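PDB 3P09: beta-lactamase from Francisella tularensis subsp. tularensis, which probably catalyses the hydrolysis of beta-lactams to substituted beta-amino acids, the reaction by which class A beta-lactamases confer antibiotic resistance. Local coordinates for residues A[29-34]-A[271-276]; A[59-64]-A[165-170]; A[123-128]-A[227-232]; A[176-181]-A[256-261]. All blocks are in the same frame, centred on the assembly; numbering follows the deposited sequence. Where two conformers were deposited one is given.

Contact 1: A[29-34]-A[271-276]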
loop_
_atom_site.group_PDB
_atom_site.type_symbol
_atom_site.label_atom_id
_atom_site.label_comp_id
_atom_site.label_asym_id
_atom_site.label_seq_id
_atom_site.Cartn_x
_atom_site.Cartn_y
_atom_site.Cartn_z
ATOM N N LYS A 29 -4.150 21.252 6.676
ATOM C CA LYS A 29 -3.136 22.074 7.333
ATOM C C LYS A 29 -3.300 22.103 8.855
ATOM O O LYS A 29 -2.317 22.115 9.595
ATOM C CB LYS A 29 -3.162 23.509 6.785
ATOM C CG LYS A 29 -2.126 24.432 7.414
ATOM C CD LYS A 29 -0.707 24.003 7.076
ATOM C CE LYS A 29 0.304 24.956 7.700
ATOM N NZ LYS A 29 1.693 24.723 7.220
ATOM N N ASN A 30 -4.542 22.123 9.327
ATOM C CA ASN A 30 -4.786 22.064 10.761
ATOM C C ASN A 30 -4.276 20.757 11.366
ATOM O O ASN A 30 -3.746 20.749 12.478
ATOM C CB ASN A 30 -6.269 22.281 11.084
ATOM C CG ASN A 30 -6.715 23.718 10.844
ATOM O OD1 ASN A 30 -5.894 24.641 10.801
ATOM N ND2 ASN A 30 -8.024 23.915 10.692
ATOM N N LEU A 31 -4.423 19.656 10.631
ATOM C CA LEU A 31 -3.913 18.377 11.116
ATOM C C LEU A 31 -2.397 18.415 11.272
ATOM O O LEU A 31 -1.853 17.875 12.239
ATOM C CB LEU A 31 -4.323 17.226 10.188
ATOM C CG LEU A 31 -5.825 16.957 10.028
ATOM C CD1 LEU A 31 -6.044 15.812 9.037
ATOM C CD2 LEU A 31 -6.464 16.632 11.370
ATOM N N GLU A 32 -1.718 19.048 10.315
ATOM C CA GLU A 32 -0.263 19.188 10.373
ATOM C C GLU A 32 0.184 20.027 11.569
ATOM O O GLU A 32 1.135 19.673 12.263
ATOM C CB GLU A 32 0.281 19.771 9.059
ATOM C CG GLU A 32 0.326 18.727 7.943
ATOM C CD GLU A 32 0.636 19.302 6.569
ATOM O OE1 GLU A 32 0.506 20.527 6.378
ATOM O OE2 GLU A 32 1.005 18.516 5.664
ATOM N N ASN A 33 -0.511 21.134 11.800
ATOM C CA ASN A 33 -0.234 21.999 12.942
ATOM C C ASN A 33 -0.420 21.255 14.253
ATOM O O ASN A 33 0.342 21.424 15.207
ATOM C CB ASN A 33 -1.170 23.203 12.918
ATOM C CG ASN A 33 -0.833 24.178 11.805
ATOM O OD1 ASN A 33 0.299 24.221 11.333
ATOM N ND2 ASN A 33 -1.820 24.970 11.383
ATOM N N LYS A 34 -1.457 20.430 14.284
ATOM C CA LYS A 34 -1.823 19.687 15.472
ATOM C C LYS A 34 -0.796 18.598 15.798
ATOM O O LYS A 34 -0.432 18.409 16.964
ATOM C CB LYS A 34 -3.215 19.080 15.257
ATOM C CG LYS A 34 -3.817 18.368 16.440
ATOM C CD LYS A 34 -5.251 17.953 16.103
ATOM C CE LYS A 34 -5.856 17.056 17.168
ATOM N NZ LYS A 34 -7.080 16.377 16.663
ATOM N N GLU A 271 -1.699 6.827 13.875
ATOM C CA GLU A 271 -2.898 6.393 13.161
ATOM C C GLU A 271 -4.033 7.412 13.280
ATOM O O GLU A 271 -4.902 7.500 12.411
ATOM C CB GLU A 271 -3.360 5.027 13.681
ATOM C CG GLU A 271 -2.380 3.883 13.385
ATOM C CD GLU A 271 -2.967 2.505 13.695
ATOM O OE1 GLU A 271 -3.377 2.276 14.854
ATOM O OE2 GLU A 271 -3.028 1.657 12.771
ATOM N N GLU A 272 -4.027 8.192 14.350
ATOM C CA GLU A 272 -5.135 9.112 14.590
ATOM C C GLU A 272 -5.220 10.180 13.507
ATOM O O GLU A 272 -6.312 10.588 13.111
ATOM C CB GLU A 272 -5.017 9.774 15.965
ATOM C CG GLU A 272 -4.350 8.900 17.013
ATOM C CD GLU A 272 -5.326 8.353 18.035
ATOM O OE1 GLU A 272 -6.186 9.126 18.513
ATOM O OE2 GLU A 272 -5.230 7.148 18.360
ATOM N N ILE A 273 -4.076 10.651 13.028
ATOM C CA ILE A 273 -4.117 11.658 11.983
ATOM C C ILE A 273 -4.722 11.094 10.691
ATOM O O ILE A 273 -5.470 11.784 9.997
ATOM C CB ILE A 273 -2.755 12.300 11.722
ATOM C CG1 ILE A 273 -2.941 13.620 10.970
ATOM C CG2 ILE A 273 -1.822 11.350 10.948
ATOM C CD1 ILE A 273 -1.632 14.343 10.678
ATOM N N ILE A 274 -4.407 9.837 10.384
ATOM C CA ILE A 274 -5.020 9.172 9.256
ATOM C C ILE A 274 -6.540 9.100 9.473
ATOM O O ILE A 274 -7.324 9.382 8.561
ATOM C CB ILE A 274 -4.468 7.735 9.050
ATOM C CG1 ILE A 274 -2.940 7.731 9.058
ATOM C CG2 ILE A 274 -5.006 7.137 7.751
ATOM C CD1 ILE A 274 -2.326 8.488 7.924
ATOM N N GLN A 275 -6.959 8.729 10.676
ATOM C CA GLN A 275 -8.391 8.648 10.958
ATOM C C GLN A 275 -9.077 9.976 10.680
ATOM O O GLN A 275 -10.145 10.035 10.059
ATOM C CB GLN A 275 -8.638 8.244 12.408
ATOM C CG GLN A 275 -8.087 6.885 12.746
ATOM C CD GLN A 275 -8.148 6.614 14.223
ATOM O OE1 GLN A 275 -8.549 7.478 15.000
ATOM N NE2 GLN A 275 -7.747 5.413 14.626
ATOM N N GLN A 276 -8.459 11.051 11.137
ATOM C CA GLN A 276 -9.090 12.353 11.043
ATOM C C GLN A 276 -9.107 12.859 9.599
ATOM O O GLN A 276 -10.111 13.410 9.141
ATOM C CB GLN A 276 -8.416 13.334 12.005
ATOM C CG GLN A 276 -8.705 13.000 13.473
ATOM C CD GLN A 276 -7.735 13.670 14.426
ATOM O OE1 GLN A 276 -7.458 14.865 14.313
ATOM N NE2 GLN A 276 -7.204 12.898 15.366
#
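K34 NZ reaches over to Q276 OE1 at 2.8 Å, the one hydrogen bond between residues 29-34 and 271-276. The two segments belong to the N- and C-terminal helices, which lie antiparallel side by side in the alpha/beta domain of the class A beta-lactamase fold; the N-to-C directions of the two short segments make 163° and their axes come within 10.8 Å. K34 and Q276 cross at about a right angle. Carrying CG opposite its backbone N (chi1 -175°) and extended beyond it, the lysine spans the gap between the helices and delivers its ammonium to the amide oxygen from a position tilted 32° out of the carbonyl plane. The other end of the same amide, NE2, is hydrogen-bonded to Y35 OH, so Q276 is held at both polar atoms, which should restrict rotation of the amide.

Beneath this bridge the contact is apolar. L31 points at the partner helix and divides its work: CB sits 3.9 Å from I273 CG1, while the CD2 branch turns to Q276. I273 stretches its CG1-CD1 arm across the gap, so that CD1 comes within 3.9 Å of the carbonyl oxygen of L31. L31 also packs on A277 and L280, further along the C-terminal helix, and I273 leans on Y259 of the central sheet. The polar bond thus lies at the exposed border and the leucine and isoleucine on the buried side. L31 CD2 joins the two layers, resting 3.6 Å from Q276 OE1 and 3.9 Å from Q276 CB.

Contact 2: A[59-64]-A[165-170]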
loop_
_atom_site.group_PDB
_atom_site.type_symbol
_atom_site.label_atom_id
_atom_site.label_comp_id
_atom_site.label_asym_id
_atom_site.label_seq_id
_atom_site.Cartn_x
_atom_site.Cartn_y
_atom_site.Cartn_z
ATOM N N HIS A 59 7.199 13.685 -1.272
ATOM C CA HIS A 59 7.665 12.301 -1.164
ATOM C C HIS A 59 7.682 11.829 0.293
ATOM O O HIS A 59 8.215 12.509 1.176
ATOM C CB HIS A 59 9.059 12.136 -1.789
ATOM C CG HIS A 59 9.070 12.205 -3.286
ATOM N ND1 HIS A 59 9.290 11.100 -4.079
ATOM C CD2 HIS A 59 8.912 13.249 -4.133
ATOM C CE1 HIS A 59 9.256 11.458 -5.349
ATOM N NE2 HIS A 59 9.025 12.758 -5.410
ATOM N N PHE A 60 7.093 10.652 0.512
ATOM C CA PHE A 60 6.919 10.039 1.816
ATOM C C PHE A 60 7.538 8.634 1.800
ATOM O O PHE A 60 7.472 7.933 0.800
ATOM C CB PHE A 60 5.419 9.837 2.100
ATOM C CG PHE A 60 4.635 11.120 2.283
ATOM C CD1 PHE A 60 4.211 11.857 1.184
ATOM C CD2 PHE A 60 4.303 11.563 3.558
ATOM C CE1 PHE A 60 3.481 13.022 1.346
ATOM C CE2 PHE A 60 3.574 12.735 3.740
ATOM C CZ PHE A 60 3.162 13.471 2.634
ATOM N N PRO A 61 8.092 8.195 2.935
ATOM C CA PRO A 61 8.491 6.780 3.036
ATOM C C PRO A 61 7.340 5.867 2.582
ATOM O O PRO A 61 6.208 6.056 3.029
ATOM C CB PRO A 61 8.730 6.592 4.540
ATOM C CG PRO A 61 9.140 7.976 5.017
ATOM C CD PRO A 61 8.302 8.943 4.186
ATOM N N ILE A 62 7.614 4.903 1.710
ATOM C CA ILE A 62 6.555 4.013 1.238
ATOM C C ILE A 62 6.299 2.886 2.248
ATOM O O ILE A 62 5.172 2.440 2.416
ATOM C CB ILE A 62 6.859 3.451 -0.181
ATOM C CG1 ILE A 62 5.609 2.766 -0.766
ATOM C CG2 ILE A 62 8.067 2.509 -0.168
ATOM C CD1 ILE A 62 5.799 2.273 -2.218
ATOM N N CYS A 63 7.343 2.446 2.940
ATOM C CA CYS A 63 7.186 1.388 3.935
ATOM C C CYS A 63 6.526 0.164 3.281
ATOM O O CYS A 63 6.734 -0.105 2.097
ATOM C CB CYS A 63 6.347 1.893 5.125
ATOM S SG CYS A 63 6.840 3.541 5.753
ATOM N N SER A 64 5.704 -0.552 4.041
ATOM C CA SER A 64 5.084 -1.783 3.567
ATOM C C SER A 64 4.078 -1.593 2.439
ATOM O O SER A 64 3.616 -2.564 1.860
ATOM C CB SER A 64 4.406 -2.521 4.722
ATOM O OG SER A 64 5.369 -3.228 5.479
ATOM N N ASN A 165 12.345 0.090 4.847
ATOM C CA ASN A 165 11.764 0.995 5.834
ATOM C C ASN A 165 12.631 2.197 6.198
ATOM O O ASN A 165 12.163 3.135 6.850
ATOM C CB ASN A 165 11.413 0.221 7.107
ATOM C CG ASN A 165 10.282 -0.748 6.888
ATOM O OD1 ASN A 165 9.245 -0.380 6.356
ATOM N ND2 ASN A 165 10.485 -1.993 7.266
ATOM N N TYR A 166 13.893 2.168 5.792
ATOM C CA TYR A 166 14.843 3.194 6.212
ATOM C C TYR A 166 15.028 4.234 5.136
ATOM O O TYR A 166 15.389 3.922 4.001
ATOM C CB TYR A 166 16.190 2.577 6.540
ATOM C CG TYR A 166 16.060 1.278 7.288
ATOM C CD1 TYR A 166 15.098 1.120 8.275
ATOM C CD2 TYR A 166 16.890 0.201 6.994
ATOM C CE1 TYR A 166 14.957 -0.082 8.954
ATOM C CE2 TYR A 166 16.770 -0.998 7.675
ATOM C CZ TYR A 166 15.802 -1.130 8.651
ATOM O OH TYR A 166 15.688 -2.325 9.319
ATOM N N THR A 167 14.751 5.480 5.490
ATOM C CA THR A 167 14.867 6.555 4.527
ATOM C C THR A 167 15.697 7.661 5.141
ATOM O O THR A 167 16.112 7.581 6.301
ATOM C CB THR A 167 13.472 7.134 4.145
ATOM O OG1 THR A 167 12.779 7.567 5.326
ATOM C CG2 THR A 167 12.624 6.084 3.434
ATOM N N GLN A 168 15.938 8.701 4.359
ATOM C CA GLN A 168 16.538 9.916 4.885
ATOM C C GLN A 168 15.662 11.070 4.434
ATOM O O GLN A 168 15.073 11.013 3.350
ATOM C CB GLN A 168 17.968 10.078 4.376
ATOM C CG GLN A 168 18.862 8.874 4.656
ATOM C CD GLN A 168 19.160 8.686 6.136
ATOM O OE1 GLN A 168 18.916 9.578 6.950
ATOM N NE2 GLN A 168 19.692 7.519 6.490
ATOM N N PRO A 169 15.562 12.115 5.263
ATOM C CA PRO A 169 14.644 13.230 5.016
ATOM C C PRO A 169 14.748 13.834 3.612
ATOM O O PRO A 169 13.721 14.149 3.032
ATOM C CB PRO A 169 15.057 14.257 6.074
ATOM C CG PRO A 169 15.639 13.440 7.181
ATOM C CD PRO A 169 16.338 12.299 6.505
ATOM N N HIS A 170 15.951 13.978 3.063
ATOM C CA HIS A 170 16.094 14.690 1.792
ATOM C C HIS A 170 16.336 13.789 0.592
ATOM O O HIS A 170 16.600 14.269 -0.503
ATOM C CB HIS A 170 17.183 15.741 1.904
ATOM C CG HIS A 170 16.878 16.787 2.924
ATOM N ND1 HIS A 170 15.622 17.340 3.061
ATOM C CD2 HIS A 170 17.647 17.356 3.882
ATOM C CE1 HIS A 170 15.636 18.219 4.047
ATOM N NE2 HIS A 170 16.854 18.246 4.563
#
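C63 and N165 bring the two backbones closest, their CA atoms 5.0 Å apart, and P61 faces T167 with CA atoms at 6.6 Å. The segments run antiparallel past each other, yet no hydrogen bond joins them. C63 has a positive phi (55°), and this local turn lies between strand 60-61 and the helical region that follows. Residues 165-170 lie in the stretch corresponding to the omega loop of class A enzymes.

N165 presents its amide oxygen to the C63 backbone, OD1 lying 3.6 Å from C63 CA and 3.9 Å from C63 CB. The same OD1 is 4.2 Å from S64 N, a near approach without a bond. N165 ND2 has a weak hydrogen bond to E161. C63 SG leaves the contact to form the disulfide with C233, a bridge also present in class A carbapenemases such as KPC.

P61 and T167 cross at about a right angle. With chi1 at 56°, T167 points OG1 at the proline ring, 3.7 Å from P61 CG, and CG2 comes to 4.1 Å from P61 CB.

S64, whose hydroxyl is bonded to K67, probably corresponds to the nucleophilic serine of the family. With van der Waals contact alone between them, the two segments have no direct polar link; the loop beside this serine is braced within itself, by Q168 O to K175 and, weakly, N165 ND2 to E161.

Contact 3: A[123-128]-A[227-232]. With SO4 (sulfate ion), chain F.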
loop_
_atom_site.group_PDB
_atom_site.type_symbol
_atom_site.label_atom_id
_atom_site.label_comp_id
_atom_site.label_asym_id
_atom_site.label_seq_id
_atom_site.Cartn_x
_atom_site.Cartn_y
_atom_site.Cartn_z
ATOM N N ILE A 123 0.004 -9.043 1.147
ATOM C CA ILE A 123 -0.985 -7.971 1.284
ATOM C C ILE A 123 -1.395 -7.789 2.741
ATOM O O ILE A 123 -1.735 -6.691 3.173
ATOM C CB ILE A 123 -2.218 -8.240 0.412
ATOM C CG1 ILE A 123 -1.830 -8.172 -1.073
ATOM C CG2 ILE A 123 -3.333 -7.261 0.740
ATOM C CD1 ILE A 123 -1.195 -6.831 -1.508
ATOM N N LEU A 124 -1.347 -8.876 3.499
ATOM C CA LEU A 124 -1.538 -8.805 4.934
ATOM C C LEU A 124 -0.253 -8.376 5.641
ATOM O O LEU A 124 -0.168 -8.428 6.871
ATOM C CB LEU A 124 -2.020 -10.150 5.482
ATOM C CG LEU A 124 -3.539 -10.260 5.596
ATOM C CD1 LEU A 124 -4.194 -10.202 4.209
ATOM C CD2 LEU A 124 -3.916 -11.530 6.335
ATOM N N SER A 125 0.734 -7.966 4.849
ATOM C CA SER A 125 2.001 -7.404 5.343
ATOM C C SER A 125 3.048 -8.396 5.912
ATOM O O SER A 125 4.004 -7.995 6.594
ATOM C CB SER A 125 1.763 -6.228 6.312
ATOM O OG SER A 125 2.688 -5.179 6.027
ATOM N N ASP A 126 2.879 -9.673 5.602
ATOM C CA ASP A 126 3.843 -10.716 5.963
ATOM C C ASP A 126 5.187 -10.415 5.279
ATOM O O ASP A 126 5.278 -10.386 4.050
ATOM C CB ASP A 126 3.277 -12.072 5.494
ATOM C CG ASP A 126 4.047 -13.267 6.049
ATOM O OD1 ASP A 126 5.268 -13.374 5.796
ATOM O OD2 ASP A 126 3.415 -14.102 6.732
ATOM N N SER A 127 6.227 -10.162 6.071
ATOM C CA SER A 127 7.517 -9.734 5.524
ATOM C C SER A 127 8.284 -10.835 4.786
ATOM O O SER A 127 8.758 -10.631 3.668
ATOM C CB SER A 127 8.381 -9.089 6.616
ATOM O OG SER A 127 7.787 -7.887 7.071
ATOM N N PRO A 128 8.414 -12.017 5.404
ATOM C CA PRO A 128 9.078 -13.083 4.653
ATOM C C PRO A 128 8.358 -13.397 3.350
ATOM O O PRO A 128 9.029 -13.687 2.366
ATOM C CB PRO A 128 9.009 -14.265 5.603
ATOM C CG PRO A 128 9.004 -13.624 6.975
ATOM C CD PRO A 128 8.170 -12.388 6.805
ATOM N N GLY A 227 -10.914 -1.929 0.511
ATOM C CA GLY A 227 -9.765 -2.824 0.524
ATOM C C GLY A 227 -8.545 -1.919 0.618
ATOM O O GLY A 227 -8.583 -0.812 0.094
ATOM N N ASP A 228 -7.470 -2.350 1.272
ATOM C CA ASP A 228 -6.368 -1.407 1.503
ATOM C C ASP A 228 -5.055 -2.085 1.817
ATOM O O ASP A 228 -5.025 -3.268 2.159
ATOM C CB ASP A 228 -6.711 -0.446 2.663
ATOM C CG ASP A 228 -6.523 -1.090 4.040
ATOM O OD1 ASP A 228 -5.653 -0.630 4.818
ATOM O OD2 ASP A 228 -7.236 -2.064 4.355
ATOM N N LYS A 229 -3.971 -1.323 1.695
ATOM C CA LYS A 229 -2.657 -1.788 2.131
ATOM C C LYS A 229 -2.043 -0.697 2.984
ATOM O O LYS A 229 -1.956 0.455 2.557
ATOM C CB LYS A 229 -1.720 -2.060 0.951
ATOM C CG LYS A 229 -0.310 -2.480 1.406
ATOM C CD LYS A 229 -0.334 -3.943 1.902
ATOM C CE LYS A 229 0.935 -4.299 2.691
ATOM N NZ LYS A 229 0.825 -3.795 4.121
ATOM N N THR A 230 -1.602 -1.066 4.181
ATOM C CA THR A 230 -0.990 -0.112 5.095
ATOM C C THR A 230 0.530 -0.100 4.972
ATOM O O THR A 230 1.126 -0.924 4.271
ATOM C CB THR A 230 -1.371 -0.426 6.556
ATOM O OG1 THR A 230 -0.963 -1.766 6.868
ATOM C CG2 THR A 230 -2.871 -0.309 6.741
ATOM N N GLY A 231 1.151 0.858 5.649
ATOM C CA GLY A 231 2.595 0.891 5.735
ATOM C C GLY A 231 2.969 1.595 7.018
ATOM O O GLY A 231 2.380 2.616 7.371
ATOM N N THR A 232 3.954 1.047 7.719
ATOM C CA THR A 232 4.399 1.619 8.973
ATOM C C THR A 232 5.915 1.420 9.091
ATOM O O THR A 232 6.363 0.315 9.395
ATOM C CB THR A 232 3.686 0.923 10.157
ATOM O OG1 THR A 232 2.291 0.763 9.855
ATOM C CG2 THR A 232 3.828 1.747 11.402
HETATM S S SO4 F . 2.412 -2.418 8.218
HETATM O O1 SO4 F . 1.929 -1.802 9.434
HETATM O O2 SO4 F . 3.784 -2.002 7.947
HETATM O O3 SO4 F . 2.367 -3.851 8.400
HETATM O O4 SO4 F . 1.575 -2.009 7.105
HETATM O O HOH W 1 -1.533 -4.631 4.937
#
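K229 NZ is the polar centre of the contact, giving a weak bond to S125 OG at 3.0 Å and another at 2.9 Å to the carbonyl of its own neighbour, T230 O, from a position tilted 34° out of that carbonyl's plane. A water completes the link: it accepts from K229 NZ and donates to I123 O at 2.7 Å. The lysine chain bends at chi2 (75°) and again at chi4, which carries it past I123 O and brings NZ back to T230 O of its own strand.

Van der Waals contact comes from the same course of the chain, which lays K229 CD 3.3 Å from I123 O. I123 itself packs on F68 and V71 of helix 66-80.

The sulfate, probably from the crystallisation liquor, sits between the segments and is gripped by three hydroxyls. S125 OG donates to its O3 at 2.7 Å, T230 OG1 to O4 at 2.6 Å, and T232 OG1 to O1 at 2.6 Å; T232 N adds a weak bond to O2. Behind the threonines, T211 bonds T230 OG1 and R215 bonds T232 OG1, a second shell that helps to set the hydroxyls.

Helix caps shape the loop. S125, with positive phi, is the C-prime residue of a Schellman motif ending one helix, and the D126 carboxylate, through OD1, caps the next at A129 N. S125-D126-S127 stands where class A enzymes usually have Ser-Asp-Asn, and K229-T230-G231 matches their Lys-Thr-Gly strand motif; the sulfate site between them is consistent with the pocket that holds the beta-lactam carboxylate.

Contact 4: A[176-181]-A[256-261]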
loop_
_atom_site.group_PDB
_atom_site.type_symbol
_atom_site.label_atom_id
_atom_site.label_comp_id
_atom_site.label_asym_id
_atom_site.label_seq_id
_atom_site.Cartn_x
_atom_site.Cartn_y
_atom_site.Cartn_z
ATOM N N THR A 176 7.534 7.402 -2.053
ATOM C CA THR A 176 6.591 7.576 -3.159
ATOM C C THR A 176 5.823 8.871 -2.889
ATOM O O THR A 176 6.051 9.510 -1.859
ATOM C CB THR A 176 5.632 6.359 -3.246
ATOM O OG1 THR A 176 4.753 6.508 -4.372
ATOM C CG2 THR A 176 4.804 6.237 -1.970
ATOM N N THR A 177 4.916 9.258 -3.789
ATOM C CA THR A 177 4.057 10.424 -3.560
ATOM C C THR A 177 2.610 9.954 -3.437
ATOM O O THR A 177 2.257 8.889 -3.957
ATOM C CB THR A 177 4.101 11.427 -4.751
ATOM O OG1 THR A 177 3.648 10.766 -5.944
ATOM C CG2 THR A 177 5.525 11.985 -4.969
ATOM N N PRO A 178 1.761 10.742 -2.756
ATOM C CA PRO A 178 0.351 10.343 -2.692
ATOM C C PRO A 178 -0.250 10.155 -4.091
ATOM O O PRO A 178 -1.001 9.219 -4.325
ATOM C CB PRO A 178 -0.310 11.508 -1.955
ATOM C CG PRO A 178 0.798 12.088 -1.075
ATOM C CD PRO A 178 2.044 11.945 -1.944
ATOM N N LYS A 179 0.107 11.018 -5.029
ATOM C CA LYS A 179 -0.456 10.922 -6.372
ATOM C C LYS A 179 -0.041 9.617 -7.050
ATOM O O LYS A 179 -0.876 8.878 -7.571
ATOM C CB LYS A 179 -0.027 12.145 -7.207
ATOM C CG LYS A 179 -0.689 12.261 -8.569
ATOM C CD LYS A 179 -0.234 13.536 -9.279
ATOM C CE LYS A 179 -0.844 13.633 -10.674
ATOM N NZ LYS A 179 -0.414 14.856 -11.413
ATOM N N ALA A 180 1.255 9.318 -7.020
ATOM C CA ALA A 180 1.770 8.168 -7.745
ATOM C C ALA A 180 1.209 6.864 -7.192
ATOM O O ALA A 180 0.770 5.989 -7.949
ATOM C CB ALA A 180 3.314 8.151 -7.726
ATOM N N ILE A 181 1.231 6.733 -5.873
ATOM C CA ILE A 181 0.856 5.474 -5.247
ATOM C C ILE A 181 -0.647 5.241 -5.365
ATOM O O ILE A 181 -1.085 4.107 -5.462
ATOM C CB ILE A 181 1.289 5.403 -3.775
ATOM C CG1 ILE A 181 1.321 3.943 -3.316
ATOM C CG2 ILE A 181 0.373 6.264 -2.890
ATOM C CD1 ILE A 181 2.391 3.133 -4.040
ATOM N N GLY A 256 -5.269 7.595 -1.207
ATOM C CA GLY A 256 -3.990 7.399 -0.534
ATOM C C GLY A 256 -3.807 8.483 0.511
ATOM O O GLY A 256 -4.029 9.659 0.219
ATOM N N ILE A 257 -3.436 8.090 1.730
ATOM C CA ILE A 257 -3.099 9.039 2.791
ATOM C C ILE A 257 -1.754 8.632 3.384
ATOM O O ILE A 257 -1.618 7.523 3.912
ATOM C CB ILE A 257 -4.165 9.051 3.907
ATOM C CG1 ILE A 257 -5.550 9.360 3.334
ATOM C CG2 ILE A 257 -3.784 10.048 4.982
ATOM C CD1 ILE A 257 -6.672 9.300 4.363
ATOM N N LEU A 258 -0.752 9.505 3.253
ATOM C CA LEU A 258 0.593 9.206 3.733
ATOM C C LEU A 258 0.952 10.253 4.774
ATOM O O LEU A 258 0.584 11.427 4.643
ATOM C CB LEU A 258 1.607 9.234 2.587
ATOM C CG LEU A 258 1.148 8.532 1.290
ATOM C CD1 LEU A 258 2.223 8.649 0.214
ATOM C CD2 LEU A 258 0.799 7.073 1.501
ATOM N N TYR A 259 1.653 9.839 5.818
ATOM C CA TYR A 259 1.999 10.777 6.878
ATOM C C TYR A 259 3.434 10.528 7.292
ATOM O O TYR A 259 3.839 9.378 7.435
ATOM C CB TYR A 259 1.055 10.643 8.090
ATOM C CG TYR A 259 1.527 11.470 9.255
ATOM C CD1 TYR A 259 1.412 12.851 9.231
ATOM C CD2 TYR A 259 2.126 10.879 10.370
ATOM C CE1 TYR A 259 1.882 13.628 10.283
ATOM C CE2 TYR A 259 2.588 11.654 11.434
ATOM C CZ TYR A 259 2.463 13.030 11.379
ATOM O OH TYR A 259 2.920 13.823 12.417
ATOM N N THR A 260 4.203 11.596 7.467
ATOM C CA THR A 260 5.556 11.458 7.983
ATOM C C THR A 260 5.983 12.732 8.695
ATOM O O THR A 260 5.480 13.824 8.402
ATOM C CB THR A 260 6.567 11.094 6.855
ATOM O OG1 THR A 260 7.807 10.661 7.427
ATOM C CG2 THR A 260 6.813 12.274 5.940
ATOM N N ASN A 261 6.885 12.585 9.657
ATOM C CA ASN A 261 7.507 13.736 10.311
ATOM C C ASN A 261 8.984 13.666 9.986
ATOM O O ASN A 261 9.738 12.966 10.654
ATOM C CB ASN A 261 7.269 13.686 11.833
ATOM C CG ASN A 261 7.886 14.867 12.576
ATOM O OD1 ASN A 261 8.652 15.654 12.010
ATOM N ND2 ASN A 261 7.566 14.979 13.871
#
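L258 CD1 is the hub of the tight part, lying 3.7 Å from P178 N and 3.9 Å from both P178 CG and T177 C. L258 points toward the helix start and, with CG beside its backbone N and opposite the carbonyl carbon (chi1 -44°), pushes this one methyl against the first turn of helix 178-190. P178 and L258 meet at a slant, the methyl lying against the proline ring and the peptide bond before it.

Contact slackens around this point. T176 CG2 comes no nearer than 4.2 Å to L258 CD1, and I181 CG2 stays at 4.3 Å. Both sit in the buried interior; solvent lies on the far side of the helix, where K179 points away from the strand. At the other end G256, without a side chain, allows the backbones to close in, its CA 5.7 Å from that of P178.

The helix start is fixed by T177, an N-cap whose OG1 accepts from A180 N with an N-H...O angle of 158°. I257, on the opposite face of the strand, packs on I274 of the C-terminal helix. A central antiparallel sheet covered by helices on both faces is the alpha/beta domain of serine beta-lactamases.

From the N terminus, contact 1 opens at 29-34 and closes last, at 271-276, embracing the other three and pairing the two terminal helices. Contact 2 opens at 59-64, and before it closes at 165-170 contact 3 has opened at 123-128, so these two cross. Contact 4 opens at 176-181, after contact 2 is complete; contact 3 then closes at 227-232 and contact 4 at 256-261, a second crossing. Contacts 2 and 3 meet where S64 lies beside S125 and K229, joining the helical region to the edge strand. Contacts 2 and 4 meet through F60, and the helices 271-289 of contact 1 and 178-190 of contact 4 cover opposite faces of strand 253-260.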